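Local coordinates for protein hydrogen peroxide-inducible genes activator (Corynebacterium glutamicum, PDB 6G1D) that senses hydrogen peroxide and, as a LysR-type transcription factor, probably binds DNA to switch on genes that respond to this oxidant, at residues Q43-V46 / A47-G51; G206-L209 / H210-V214; V214-C217 / R218-D221; A270-N273 / S274-A278. The protein carries 1 engineered substitution. All blocks are in the same frame, centred on the assembly; numbering follows the deposited sequence.

Contact 1 of 4, residues Q43-V46 / A47-G51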
ATOM      1  N   GLN B  43      29.065  -6.686 -36.876  1.00 55.22           N
ATOM      2  CA  GLN B  43      28.453  -7.393 -38.017  1.00 56.28           C
ATOM      3  C   GLN B  43      27.000  -7.784 -37.751  1.00 52.91           C
ATOM      4  O   GLN B  43      26.160  -7.609 -38.603  1.00 54.19           O
ATOM      5  CB  GLN B  43      29.223  -8.680 -38.392  1.00 57.71           C
ATOM      6  CG  GLN B  43      28.631  -9.359 -39.658  1.00 62.04           C
ATOM      7  CD  GLN B  43      28.269 -10.870 -39.565  1.00 71.42           C
ATOM      8  OE1 GLN B  43      29.174 -11.723 -39.572  1.00 69.51           O
ATOM      9  NE2 GLN B  43      26.933 -11.197 -39.554  1.00 62.13           N
ATOM     10  N   ALA B  44      26.718  -8.315 -36.572  1.00 49.55           N
ATOM     11  CA  ALA B  44      25.359  -8.668 -36.164  1.00 47.97           C
ATOM     12  C   ALA B  44      24.469  -7.430 -36.088  1.00 47.03           C
ATOM     13  O   ALA B  44      23.330  -7.445 -36.562  1.00 46.09           O
ATOM     14  CB  ALA B  44      25.363  -9.395 -34.819  1.00 48.68           C
ATOM     15  N   LEU B  45      24.979  -6.354 -35.492  1.00 42.17           N
ATOM     16  CA  LEU B  45      24.193  -5.130 -35.383  1.00 41.56           C
ATOM     17  C   LEU B  45      23.928  -4.536 -36.765  1.00 41.84           C
ATOM     18  O   LEU B  45      22.811  -4.140 -37.036  1.00 40.79           O
ATOM     19  CB  LEU B  45      24.900  -4.094 -34.523  1.00 42.26           C
ATOM     20  CG  LEU B  45      24.204  -2.722 -34.421  1.00 41.87           C
ATOM     21  CD1 LEU B  45      22.852  -2.845 -33.747  1.00 40.68           C
ATOM     22  CD2 LEU B  45      25.116  -1.681 -33.786  1.00 43.08           C
ATOM     23  N   VAL B  46      24.942  -4.453 -37.618  1.00 46.82           N
ATOM     24  CA  VAL B  46      24.805  -3.874 -38.972  1.00 47.21           C
ATOM     25  C   VAL B  46      23.878  -4.741 -39.839  1.00 46.47           C
ATOM     26  O   VAL B  46      23.115  -4.221 -40.617  1.00 46.18           O
ATOM     27  CB  VAL B  46      26.204  -3.638 -39.651  1.00 49.24           C
ATOM     28  CG1 VAL B  46      26.105  -3.349 -41.145  1.00 50.09           C
ATOM     29  CG2 VAL B  46      26.953  -2.522 -38.931  1.00 50.05           C
ATOM     30  N   ALA B  47      23.920  -6.053 -39.679  1.00 44.79           N
ATOM     31  CA  ALA B  47      22.983  -6.955 -40.372  1.00 44.21           C
ATOM     32  C   ALA B  47      21.545  -6.660 -39.949  1.00 42.75           C
ATOM     33  O   ALA B  47      20.644  -6.618 -40.789  1.00 42.60           O
ATOM     34  CB  ALA B  47      23.327  -8.420 -40.112  1.00 44.50           C
ATOM     35  N   LEU B  48      21.337  -6.442 -38.649  1.00 37.41           N
ATOM     36  CA  LEU B  48      20.029  -6.069 -38.136  1.00 36.36           C
ATOM     37  C   LEU B  48      19.574  -4.712 -38.705  1.00 36.30           C
ATOM     38  O   LEU B  48      18.461  -4.584 -39.197  1.00 35.98           O
ATOM     39  CB  LEU B  48      20.040  -6.048 -36.603  1.00 36.01           C
ATOM     40  CG  LEU B  48      18.717  -5.740 -35.903  1.00 35.31           C
ATOM     41  CD1 LEU B  48      17.620  -6.724 -36.248  1.00 35.10           C
ATOM     42  CD2 LEU B  48      18.947  -5.749 -34.398  1.00 35.47           C
ATOM     43  N   GLU B  49      20.471  -3.749 -38.585  1.00 42.92           N
ATOM     44  CA  GLU B  49      20.104  -2.384 -39.088  0.85 43.20           C
ATOM     45  C   GLU B  49      19.859  -2.223 -40.672  1.00 44.03           C
ATOM     46  O   GLU B  49      18.844  -1.701 -41.243  1.00 44.08           O
ATOM     47  CB  GLU B  49      21.200  -1.403 -38.707  0.85 44.13           C
ATOM     48  CG  GLU B  49      21.302  -1.178 -37.209  0.85 43.75           C
ATOM     49  CD  GLU B  49      22.407  -0.201 -36.830  0.85 44.99           C
ATOM     50  OE1 GLU B  49      22.079   0.717 -36.053  0.85 45.02           O
ATOM     51  OE2 GLU B  49      23.578  -0.323 -37.316  0.85 50.81           O
ATOM     52  N   THR B  50      20.667  -3.016 -41.369  1.00 42.73           N
ATOM     53  CA  THR B  50      20.507  -3.087 -42.813  1.00 43.75           C
ATOM     54  C   THR B  50      19.249  -3.847 -43.192  1.00 43.14           C
ATOM     55  O   THR B  50      18.489  -3.397 -44.042  1.00 43.66           O
ATOM     56  CB  THR B  50      21.699  -3.793 -43.463  1.00 45.02           C
ATOM     57  OG1 THR B  50      22.879  -3.093 -43.122  1.00 45.93           O
ATOM     58  CG2 THR B  50      21.565  -3.872 -45.014  1.00 46.40           C
ATOM     59  N   GLY B  51      19.019  -4.983 -42.545  1.00 43.05           N
ATOM     60  CA  GLY B  51      17.825  -5.784 -42.780  1.00 42.70           C
ATOM     61  C   GLY B  51      16.543  -5.014 -42.514  1.00 42.14           C
ATOM     62  O   GLY B  51      15.587  -5.101 -43.274  1.00 42.49           O
TER
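Val-46 and Thr-50 meet one turn apart on helix 38-52, which by its place in the helix-turn-helix motif of a LysR-family regulator is probably the recognition helix. Val-46 O accepts twice: from Thr-50 N at 2.8 Å and from Thr-50 OG1, also at 2.8 Å. The two donors arrive over opposite faces of the carbonyl plane. Because OG1 lies anti to the carbonyl carbon (chi1 -58°), the hydroxyl swings back along the helix and spends its proton inside it, an economical use of a beta-branched polar residue on a surface turn. This side is the loose one: Gln-43, Val-46 and Thr-50 are all exposed, and CG1 of Val-46 merely passes Thr-50 OG1 at 3.8 Å, the two side chains slanting across each other.

The tight side is formed by Leu-45 and Leu-48, whose isobutyl groups suit a buried face turned to helix 12-24, where they pack on Ile-21 and Phe-18. The small methyl of Ala-44 lets the same helix come close at Thr-17. Routine backbone bonds hold the frame, the straightest from Glu-49 N to Leu-45 O (2.8 Å, 166°). Glu-49 stands at the border between the two sides. Its chain runs extended past Leu-45, crossing that side chain at a slant, and its carboxylate turns to the segment beyond the helix, where OE1 receives the backbone N-H groups of Leu-56 and Ile-57. In this one of its two conformers, the other carboxylate oxygen, OE2, rests 3.8 Å from Leu-45 CG.

Contact 2 of 4, residues G206-L209 / H210-V214. Engineered in segment 206-209: Ser-208 (natural residue Cys). With SO4 (sulfate ion), chain M.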
ATOM      1  N   GLY B 206      -3.889 -11.553   9.207  1.00 52.38           N
ATOM      2  CA  GLY B 206      -3.552 -12.095   7.897  1.00 53.58           C
ATOM      3  C   GLY B 206      -2.852 -13.464   7.897  1.00 51.80           C
ATOM      4  O   GLY B 206      -2.748 -14.103   6.846  1.00 50.97           O
ATOM      5  N   HIS B 207      -2.384 -13.924   9.058  1.00 46.30           N
ATOM      6  CA  HIS B 207      -1.630 -15.175   9.164  1.00 44.76           C
ATOM      7  C   HIS B 207      -2.548 -16.280   9.645  1.00 42.52           C
ATOM      8  O   HIS B 207      -3.274 -16.110  10.630  1.00 42.61           O
ATOM      9  CB  HIS B 207      -0.465 -14.975  10.137  1.00 48.99           C
ATOM     10  CG  HIS B 207       0.537 -13.973   9.660  1.00 51.92           C
ATOM     11  ND1 HIS B 207       1.662 -14.311   8.924  1.00 48.22           N
ATOM     12  CD2 HIS B 207       0.561 -12.625   9.784  1.00 47.69           C
ATOM     13  CE1 HIS B 207       2.362 -13.215   8.667  1.00 55.06           C
ATOM     14  NE2 HIS B 207       1.710 -12.179   9.164  1.00 51.28           N
ATOM     15  N   SER B 208      -2.535 -17.419   8.970  1.00 38.07           N
ATOM     16  CA  SER B 208      -3.352 -18.578   9.406  1.00 43.36           C
ATOM     17  C   SER B 208      -2.990 -19.086  10.834  1.00 38.22           C
ATOM     18  O   SER B 208      -3.844 -19.632  11.542  1.00 39.04           O
ATOM     19  CB  SER B 208      -3.244 -19.742   8.400  1.00 44.31           C
ATOM     20  OG  SER B 208      -1.903 -20.227   8.312  1.00 43.19           O
ATOM     21  N   LEU B 209      -1.744 -18.893  11.251  1.00 38.73           N
ATOM     22  CA  LEU B 209      -1.342 -19.264  12.605  1.00 38.26           C
ATOM     23  C   LEU B 209      -2.119 -18.464  13.676  1.00 43.48           C
ATOM     24  O   LEU B 209      -2.476 -19.016  14.723  1.00 40.56           O
ATOM     25  CB  LEU B 209       0.172 -19.080  12.813  1.00 37.21           C
ATOM     26  CG  LEU B 209       0.725 -19.571  14.148  1.00 36.79           C
ATOM     27  CD1 LEU B 209       0.450 -21.050  14.330  1.00 38.61           C
ATOM     28  CD2 LEU B 209       2.227 -19.261  14.240  1.00 40.45           C
ATOM     29  N   HIS B 210      -2.346 -17.175  13.444  1.00 46.48           N
ATOM     30  CA  HIS B 210      -3.245 -16.387  14.305  1.00 46.24           C
ATOM     31  C   HIS B 210      -4.584 -17.109  14.527  1.00 44.09           C
ATOM     32  O   HIS B 210      -4.958 -17.425  15.656  1.00 46.38           O
ATOM     33  CB  HIS B 210      -3.522 -15.004  13.670  1.00 48.09           C
ATOM     34  CG  HIS B 210      -4.505 -14.164  14.425  1.00 47.63           C
ATOM     35  ND1 HIS B 210      -5.868 -14.248  14.211  1.00 49.63           N
ATOM     36  CD2 HIS B 210      -4.342 -13.323  15.470  1.00 51.14           C
ATOM     37  CE1 HIS B 210      -6.491 -13.434  15.042  1.00 52.14           C
ATOM     38  NE2 HIS B 210      -5.591 -12.874  15.827  1.00 51.06           N
ATOM     39  N   ASP B 211      -5.269 -17.397  13.426  1.00 46.34           N
ATOM     40  CA  ASP B 211      -6.595 -18.003  13.460  1.00 47.14           C
ATOM     41  C   ASP B 211      -6.577 -19.364  14.135  1.00 46.74           C
ATOM     42  O   ASP B 211      -7.504 -19.719  14.841  1.00 45.51           O
ATOM     43  CB  ASP B 211      -7.167 -18.166  12.040  1.00 51.99           C
ATOM     44  CG  ASP B 211      -7.193 -16.839  11.240  1.00 56.23           C
ATOM     45  OD1 ASP B 211      -7.379 -15.762  11.857  1.00 58.13           O
ATOM     46  OD2 ASP B 211      -7.032 -16.886   9.986  1.00 62.99           O
ATOM     47  N   GLN B 212      -5.519 -20.134  13.911  1.00 46.79           N
ATOM     48  CA  GLN B 212      -5.427 -21.453  14.519  1.00 46.37           C
ATOM     49  C   GLN B 212      -5.272 -21.408  16.037  1.00 45.05           C
ATOM     50  O   GLN B 212      -5.857 -22.247  16.739  1.00 44.01           O
ATOM     51  CB  GLN B 212      -4.299 -22.253  13.877  1.00 43.93           C
ATOM     52  CG  GLN B 212      -4.613 -22.642  12.437  1.00 44.24           C
ATOM     53  CD  GLN B 212      -3.381 -22.894  11.596  1.00 45.05           C
ATOM     54  OE1 GLN B 212      -2.251 -22.783  12.080  1.00 40.74           O
ATOM     55  NE2 GLN B 212      -3.589 -23.223  10.327  1.00 42.82           N
ATOM     56  N   ILE B 213      -4.443 -20.479  16.477  1.00 41.91           N
ATOM     57  CA  ILE B 213      -4.323 -20.233  17.938  0.84 43.22           C
ATOM     58  C   ILE B 213      -5.670 -19.708  18.690  1.00 47.13           C
ATOM     59  O   ILE B 213      -6.253 -20.156  19.736  1.00 44.20           O
ATOM     60  CB  ILE B 213      -3.129 -19.339  18.279  0.84 44.09           C
ATOM     61  CG1 ILE B 213      -1.851 -19.963  17.740  0.84 43.02           C
ATOM     62  CG2 ILE B 213      -3.020 -19.140  19.775  0.84 45.73           C
ATOM     63  CD1 ILE B 213      -0.655 -19.054  17.829  0.84 54.75           C
ATOM     64  N   VAL B 214      -6.295 -18.820  17.908  1.00 45.58           N
ATOM     65  CA  VAL B 214      -7.609 -18.361  18.360  1.00 45.64           C
ATOM     66  C   VAL B 214      -8.590 -19.520  18.451  1.00 47.57           C
ATOM     67  O   VAL B 214      -9.299 -19.614  19.436  1.00 51.50           O
ATOM     68  CB  VAL B 214      -8.159 -17.230  17.461  1.00 51.03           C
ATOM     69  CG1 VAL B 214      -9.664 -16.977  17.686  1.00 51.09           C
ATOM     70  CG2 VAL B 214      -7.326 -15.954  17.681  1.00 49.19           C
TER
HETATM   71  S   SO4 M 402       0.807 -17.999   8.020  1.00 57.88           S
HETATM   72  O1  SO4 M 402       1.993 -19.145   7.797  1.00 58.60           O
HETATM   73  O2  SO4 M 402      -0.481 -17.927   6.901  1.00 61.32           O
HETATM   74  O3  SO4 M 402       0.291 -18.346   9.566  1.00 58.58           O
HETATM   75  O4  SO4 M 402       1.613 -16.601   7.928  1.00 57.97           O
HETATM   76  O   HOH W   1      -0.664 -22.157  10.105  1.00 51.88           O
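A single water bridges Ser-208 and Gln-212 across the first turn of helix 208-219: it donates to Gln-212 OE1 at 2.6 Å and lies 2.9 Å from Ser-208 OG. This helix N-terminus, with His-207 as its N-cap residue, forms an anion site in the LysR substrate-binding domain. Ser-208 is an engineered replacement for a cysteine that is probably the peroxidatic one. A sulfate, probably from the crystallisation liquor, occupies the site: O3 takes the backbone N-H of Leu-209 at 2.7 Å, and O2 that of Ser-208 at 3.0 Å. Thr-109 OG1 adds a further grip. The first N-H groups of a helix, lacking carbonyls of a preceding turn, suit an anion, and the helix end would favour its negative charge.

With chi1 at 63°, Ser-208 places its hydroxyl beside the water and within weak bonding distance of sulfate O2 and O3, its one proton not being assigned. Leu-209, an apolar residue suited to its buried place beside Phe-174 and Pro-254, sets CG 4.0 Å from Ile-213 CD1 one turn on, although Ile-213 has a second conformer. On another side of the helix, Val-214 CG2 sits over one face of the His-210 ring, displaced toward its rim. His-210 ND1 donates in its ring plane to Asp-211 OD1 at 3.2 Å, approaching from 37° above the carboxylate plane.

Contact 3 of 4, residues V214-C217 / R218-D221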
ATOM      1  N   VAL B 214      -6.295 -18.820  17.908  1.00 45.58           N
ATOM      2  CA  VAL B 214      -7.609 -18.361  18.360  1.00 45.64           C
ATOM      3  C   VAL B 214      -8.590 -19.520  18.451  1.00 47.57           C
ATOM      4  O   VAL B 214      -9.299 -19.614  19.436  1.00 51.50           O
ATOM      5  CB  VAL B 214      -8.159 -17.230  17.461  1.00 51.03           C
ATOM      6  CG1 VAL B 214      -9.664 -16.977  17.686  1.00 51.09           C
ATOM      7  CG2 VAL B 214      -7.326 -15.954  17.681  1.00 49.19           C
ATOM      8  N   ASP B 215      -8.617 -20.427  17.474  1.00 56.04           N
ATOM      9  CA  ASP B 215      -9.532 -21.587  17.522  1.00 59.52           C
ATOM     10  C   ASP B 215      -9.222 -22.534  18.675  1.00 60.91           C
ATOM     11  O   ASP B 215     -10.136 -23.162  19.244  1.00 59.43           O
ATOM     12  CB  ASP B 215      -9.515 -22.388  16.213  1.00 63.62           C
ATOM     13  CG  ASP B 215     -10.579 -23.490  16.192  1.00 77.32           C
ATOM     14  OD1 ASP B 215     -10.262 -24.707  16.024  1.00 69.79           O
ATOM     15  OD2 ASP B 215     -11.753 -23.114  16.400  1.00 75.43           O
ATOM     16  N   LEU B 216      -7.934 -22.657  19.008  1.00 57.72           N
ATOM     17  CA  LEU B 216      -7.522 -23.476  20.125  1.00 54.48           C
ATOM     18  C   LEU B 216      -8.097 -22.917  21.434  1.00 54.19           C
ATOM     19  O   LEU B 216      -8.583 -23.674  22.287  1.00 56.45           O
ATOM     20  CB  LEU B 216      -6.002 -23.515  20.194  1.00 56.15           C
ATOM     21  CG  LEU B 216      -5.203 -24.668  20.714  1.00 55.49           C
ATOM     22  CD1 LEU B 216      -5.780 -25.974  20.195  1.00 58.13           C
ATOM     23  CD2 LEU B 216      -3.774 -24.471  20.205  1.00 54.82           C
ATOM     24  N   CYS B 217      -8.001 -21.591  21.587  1.00 48.65           N
ATOM     25  CA  CYS B 217      -8.570 -20.904  22.733  1.00 49.89           C
ATOM     26  C   CYS B 217     -10.085 -21.109  22.839  1.00 49.87           C
ATOM     27  O   CYS B 217     -10.583 -21.327  23.939  1.00 57.01           O
ATOM     28  CB  CYS B 217      -8.218 -19.428  22.700  1.00 49.17           C
ATOM     29  SG  CYS B 217      -6.468 -19.095  22.962  1.00 48.81           S
ATOM     30  N   ARG B 218     -10.757 -21.079  21.709  1.00 53.51           N
ATOM     31  CA  ARG B 218     -12.204 -21.357  21.696  0.57 62.29           C
ATOM     32  C   ARG B 218     -12.722 -22.806  22.230  1.00 65.10           C
ATOM     33  O   ARG B 218     -13.658 -23.142  23.019  1.00 64.01           O
ATOM     34  CB  ARG B 218     -12.784 -21.094  20.310  0.57 64.73           C
ATOM     35  CG  ARG B 218     -12.949 -19.628  19.955  0.57 75.47           C
ATOM     36  CD  ARG B 218     -12.077 -18.725  20.814  0.57 82.86           C
ATOM     37  NE  ARG B 218     -11.865 -17.411  20.219  0.57 88.14           N
ATOM     38  CZ  ARG B 218     -12.496 -16.300  20.581  0.57 82.78           C
ATOM     39  NH1 ARG B 218     -13.401 -16.327  21.545  0.57 83.75           N
ATOM     40  NH2 ARG B 218     -12.219 -15.156  19.973  0.57 72.39           N
ATOM     41  N   ARG B 219     -11.864 -23.732  21.831  1.00 65.63           N
ATOM     42  CA  ARG B 219     -12.119 -25.104  22.210  1.00 74.41           C
ATOM     43  C   ARG B 219     -12.112 -25.139  23.737  1.00 82.67           C
ATOM     44  O   ARG B 219     -12.877 -25.867  24.362  1.00 80.60           O
ATOM     45  CB  ARG B 219     -11.085 -26.040  21.607  1.00 67.88           C
ATOM     46  CG  ARG B 219     -11.422 -26.417  20.181  1.00 67.09           C
ATOM     47  CD  ARG B 219     -10.239 -27.046  19.484  1.00 68.57           C
ATOM     48  NE  ARG B 219      -9.765 -28.216  20.199  1.00 63.80           N
ATOM     49  CZ  ARG B 219      -8.558 -28.734  20.044  1.00 64.72           C
ATOM     50  NH1 ARG B 219      -7.710 -28.178  19.201  1.00 58.71           N
ATOM     51  NH2 ARG B 219      -8.202 -29.803  20.735  1.00 66.80           N
ATOM     52  N   GLY B 220     -11.233 -24.332  24.318  1.00 95.85           N
ATOM     53  CA  GLY B 220     -11.080 -24.217  25.754  1.00 99.83           C
ATOM     54  C   GLY B 220     -11.970 -23.155  26.383  1.00108.43           C
ATOM     55  O   GLY B 220     -11.838 -22.883  27.573  1.00115.73           O
ATOM     56  N   ASP B 221     -12.845 -22.548  25.578  1.00125.38           N
ATOM     57  CA  ASP B 221     -13.777 -21.492  26.011  1.00124.11           C
ATOM     58  C   ASP B 221     -13.084 -20.272  26.619  1.00120.04           C
ATOM     59  O   ASP B 221     -13.508 -19.749  27.641  1.00131.73           O
ATOM     60  CB  ASP B 221     -14.873 -22.052  26.941  1.00131.44           C
ATOM     61  CG  ASP B 221     -15.962 -21.043  27.249  1.00127.56           C
ATOM     62  OD1 ASP B 221     -16.475 -21.048  28.391  1.00126.09           O
ATOM     63  OD2 ASP B 221     -16.315 -20.249  26.356  1.00112.11           O
TER
HETATM   64  O   HOH W   2      -8.379 -26.127  16.989  0.89 51.97           O
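Asp-215 and Arg-219, one turn apart near the C-terminal end of helix 208-219, are joined by a water rather than by a direct salt bridge. The water donates to Asp-215 OD1 at 2.5 Å and accepts from Arg-219 NH1 at 3.1 Å, in the plane of the guanidinium at its edge. That same NH1 also serves Thr-277 O, a use that suits a long, flexible arginine at the surface, bent at chi3 (57°) to bring its head round.

The carbonyls of the last turns find their donors with decreasing regularity. Val-214 O receives Arg-218 N at 3.1 Å and Asp-215 O receives Arg-219 N, both ordinary helical bonds. Leu-216 O is offered weak bonds by Arg-219 N and Gly-220 N, and Cys-217 O a weak one by Gly-220 N. The helix then ends in a Schellman motif, Asp-221 taking positive phi (58°) and giving its N-H to Arg-218 O at 2.7 Å, although Asp-221 is poorly ordered. In one of its two conformers Arg-218 lies alongside Val-214, the valine CG1 meeting the guanidinium at its edge.

Cys-217, small and buried, faces inward onto Leu-200 and Pro-224, and Val-214 leans on the same proline. On the other flank Arg-219 packs on Leu-192 and bonds to Thr-277, linking the helix end to the interrupted strand 267-287.

Contact 4 of 4, residues A270-N273 / S274-A278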
ATOM      1  N   ALA B 270       7.058 -25.324  26.445  1.00 35.27           N
ATOM      2  CA  ALA B 270       6.160 -26.202  27.162  1.00 36.06           C
ATOM      3  C   ALA B 270       5.227 -26.888  26.189  1.00 35.71           C
ATOM      4  O   ALA B 270       5.010 -26.395  25.082  1.00 34.96           O
ATOM      5  CB  ALA B 270       5.322 -25.388  28.120  1.00 36.76           C
ATOM      6  N   ASN B 271       4.623 -27.991  26.622  1.00 36.48           N
ATOM      7  CA  ASN B 271       3.646 -28.681  25.789  1.00 36.48           C
ATOM      8  C   ASN B 271       2.394 -29.046  26.538  1.00 37.91           C
ATOM      9  O   ASN B 271       2.409 -29.229  27.754  1.00 39.09           O
ATOM     10  CB  ASN B 271       4.249 -29.964  25.198  1.00 36.40           C
ATOM     11  CG  ASN B 271       5.215 -29.678  24.068  1.00 35.03           C
ATOM     12  OD1 ASN B 271       4.792 -29.234  22.996  1.00 34.19           O
ATOM     13  ND2 ASN B 271       6.508 -29.895  24.307  1.00 34.98           N
ATOM     14  N   PHE B 272       1.319 -29.200  25.778  1.00 39.92           N
ATOM     15  CA  PHE B 272       0.092 -29.757  26.277  1.00 40.97           C
ATOM     16  C   PHE B 272       0.271 -31.251  26.454  1.00 44.37           C
ATOM     17  O   PHE B 272       1.146 -31.847  25.821  1.00 41.29           O
ATOM     18  CB  PHE B 272      -1.055 -29.466  25.322  1.00 40.56           C
ATOM     19  CG  PHE B 272      -1.294 -28.006  25.108  1.00 39.89           C
ATOM     20  CD1 PHE B 272      -1.888 -27.249  26.105  1.00 41.37           C
ATOM     21  CD2 PHE B 272      -0.956 -27.412  23.918  1.00 40.05           C
ATOM     22  CE1 PHE B 272      -2.087 -25.889  25.923  1.00 43.34           C
ATOM     23  CE2 PHE B 272      -1.145 -26.061  23.721  1.00 42.30           C
ATOM     24  CZ  PHE B 272      -1.712 -25.295  24.723  1.00 44.66           C
ATOM     25  N   ASN B 273      -0.565 -31.841  27.317  1.00 50.82           N
ATOM     26  CA  ASN B 273      -0.516 -33.277  27.590  1.00 55.94           C
ATOM     27  C   ASN B 273      -0.945 -34.101  26.361  1.00 55.08           C
ATOM     28  O   ASN B 273      -1.495 -33.561  25.395  1.00 56.59           O
ATOM     29  CB  ASN B 273      -1.297 -33.655  28.864  1.00 57.26           C
ATOM     30  CG  ASN B 273      -2.792 -33.452  28.769  1.00 61.89           C
ATOM     31  OD1 ASN B 273      -3.490 -34.102  28.002  1.00 62.92           O
ATOM     32  ND2 ASN B 273      -3.293 -32.591  29.613  1.00 64.03           N
ATOM     33  N   SER B 274      -0.668 -35.396  26.436  1.00 61.91           N
ATOM     34  CA  SER B 274      -0.900 -36.361  25.368  1.00 67.78           C
ATOM     35  C   SER B 274      -2.315 -36.379  24.792  1.00 65.88           C
ATOM     36  O   SER B 274      -2.463 -36.573  23.594  1.00 66.79           O
ATOM     37  CB  SER B 274      -0.527 -37.782  25.837  1.00 70.66           C
ATOM     38  OG  SER B 274       0.835 -37.879  26.171  1.00 82.03           O
ATOM     39  N   ASP B 275      -3.323 -36.158  25.635  1.00 64.33           N
ATOM     40  CA  ASP B 275      -4.746 -36.146  25.236  1.00 69.55           C
ATOM     41  C   ASP B 275      -5.202 -34.885  24.503  1.00 64.64           C
ATOM     42  O   ASP B 275      -6.295 -34.866  23.957  1.00 67.29           O
ATOM     43  CB  ASP B 275      -5.676 -36.305  26.466  1.00 72.09           C
ATOM     44  CG  ASP B 275      -5.561 -37.654  27.132  1.00 79.27           C
ATOM     45  OD1 ASP B 275      -5.899 -38.661  26.480  1.00 94.53           O
ATOM     46  OD2 ASP B 275      -5.169 -37.701  28.322  1.00 92.47           O
ATOM     47  N   VAL B 276      -4.397 -33.825  24.509  1.00 54.44           N
ATOM     48  CA  VAL B 276      -4.773 -32.569  23.849  1.00 53.22           C
ATOM     49  C   VAL B 276      -4.264 -32.540  22.403  1.00 48.57           C
ATOM     50  O   VAL B 276      -3.135 -32.882  22.121  1.00 50.29           O
ATOM     51  CB  VAL B 276      -4.201 -31.363  24.602  1.00 50.78           C
ATOM     52  CG1 VAL B 276      -4.510 -30.058  23.856  1.00 49.86           C
ATOM     53  CG2 VAL B 276      -4.715 -31.340  26.042  1.00 57.19           C
ATOM     54  N   THR B 277      -5.097 -32.121  21.485  1.00 47.22           N
ATOM     55  CA  THR B 277      -4.720 -31.946  20.106  1.00 53.10           C
ATOM     56  C   THR B 277      -4.484 -30.470  19.855  1.00 49.96           C
ATOM     57  O   THR B 277      -5.378 -29.657  20.024  1.00 49.37           O
ATOM     58  CB  THR B 277      -5.796 -32.501  19.171  1.00 55.43           C
ATOM     59  OG1 THR B 277      -5.913 -33.908  19.435  1.00 54.29           O
ATOM     60  CG2 THR B 277      -5.377 -32.285  17.670  1.00 57.53           C
ATOM     61  N   ALA B 278      -3.257 -30.139  19.469  1.00 41.98           N
ATOM     62  CA  ALA B 278      -2.876 -28.771  19.181  1.00 41.00           C
ATOM     63  C   ALA B 278      -1.896 -28.801  18.025  1.00 38.24           C
ATOM     64  O   ALA B 278      -0.662 -28.904  18.229  1.00 37.03           O
ATOM     65  CB  ALA B 278      -2.255 -28.130  20.445  1.00 40.95           C
TER
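Phe-272 and Asn-273 both meet Val-276 round a type I beta turn, Asn-273 to Val-276, that interrupts the long strand 267-287 of the LysR substrate-binding domain. The approach to it is strand-like: Ala-270 is paired through its backbone with Val-176, and Asn-271 directs ND2 to Gln-188 OE1.

Phe-272 comes next and carries the apolar part of the contact. Its CB lies 3.7 Å from Val-276 CB, while CG1 of the valine sits obliquely to the ring; farther out, ring atom CD2 is 3.8 Å from Ala-278 CB. A large aromatic is well placed here, since it spans from the residue that closes the turn to the small methyl of the returning chain, and it packs on Leu-190 and Val-176 besides.

Asn-273 opens the turn and uses both of its oxygens. Its backbone O receives Val-276 N at 3.0 Å, a fairly straight bond (160°) whose donor stands well above the carbonyl plane; Lys-322 NZ adds a weak bond to the same oxygen. The side-chain OD1 accepts a weak Asx-turn bond from Asp-275 N at 3.1 Å, reached because a chi1 of 67° folds the amide back over the turn. Asparagine suits this place, its short amide mimicking a backbone carbonyl, and its ND2 has a weak bond to Glu-191 OE1. Polar Ser-274 and Asp-275 fill the outward-facing corners, while Val-276 returns inward, its CG2 lying 3.6 Å from Asn-273 OD1.

How the contacts relate
Each contact is local, so none closes a long loop and none encloses another. Contact 1 comes first, on helix 38-52 of the helix-turn-helix part, its centre about 60 Å from that of contact 2 and more from the rest. Contacts 2 and 3 follow in the LysR substrate-binding domain as the beginning and end of helix 208-219, sharing Val-214 with centres about 12 Å apart. Contact 4, the turn interrupting strand 267-287, lies later in sequence but folds back against contact 3: besides the polar link between them, Leu-216 CD1 packs by Thr-277 O and Leu-216 CD2 on Ala-278 CB, joining the helix end to the sheet.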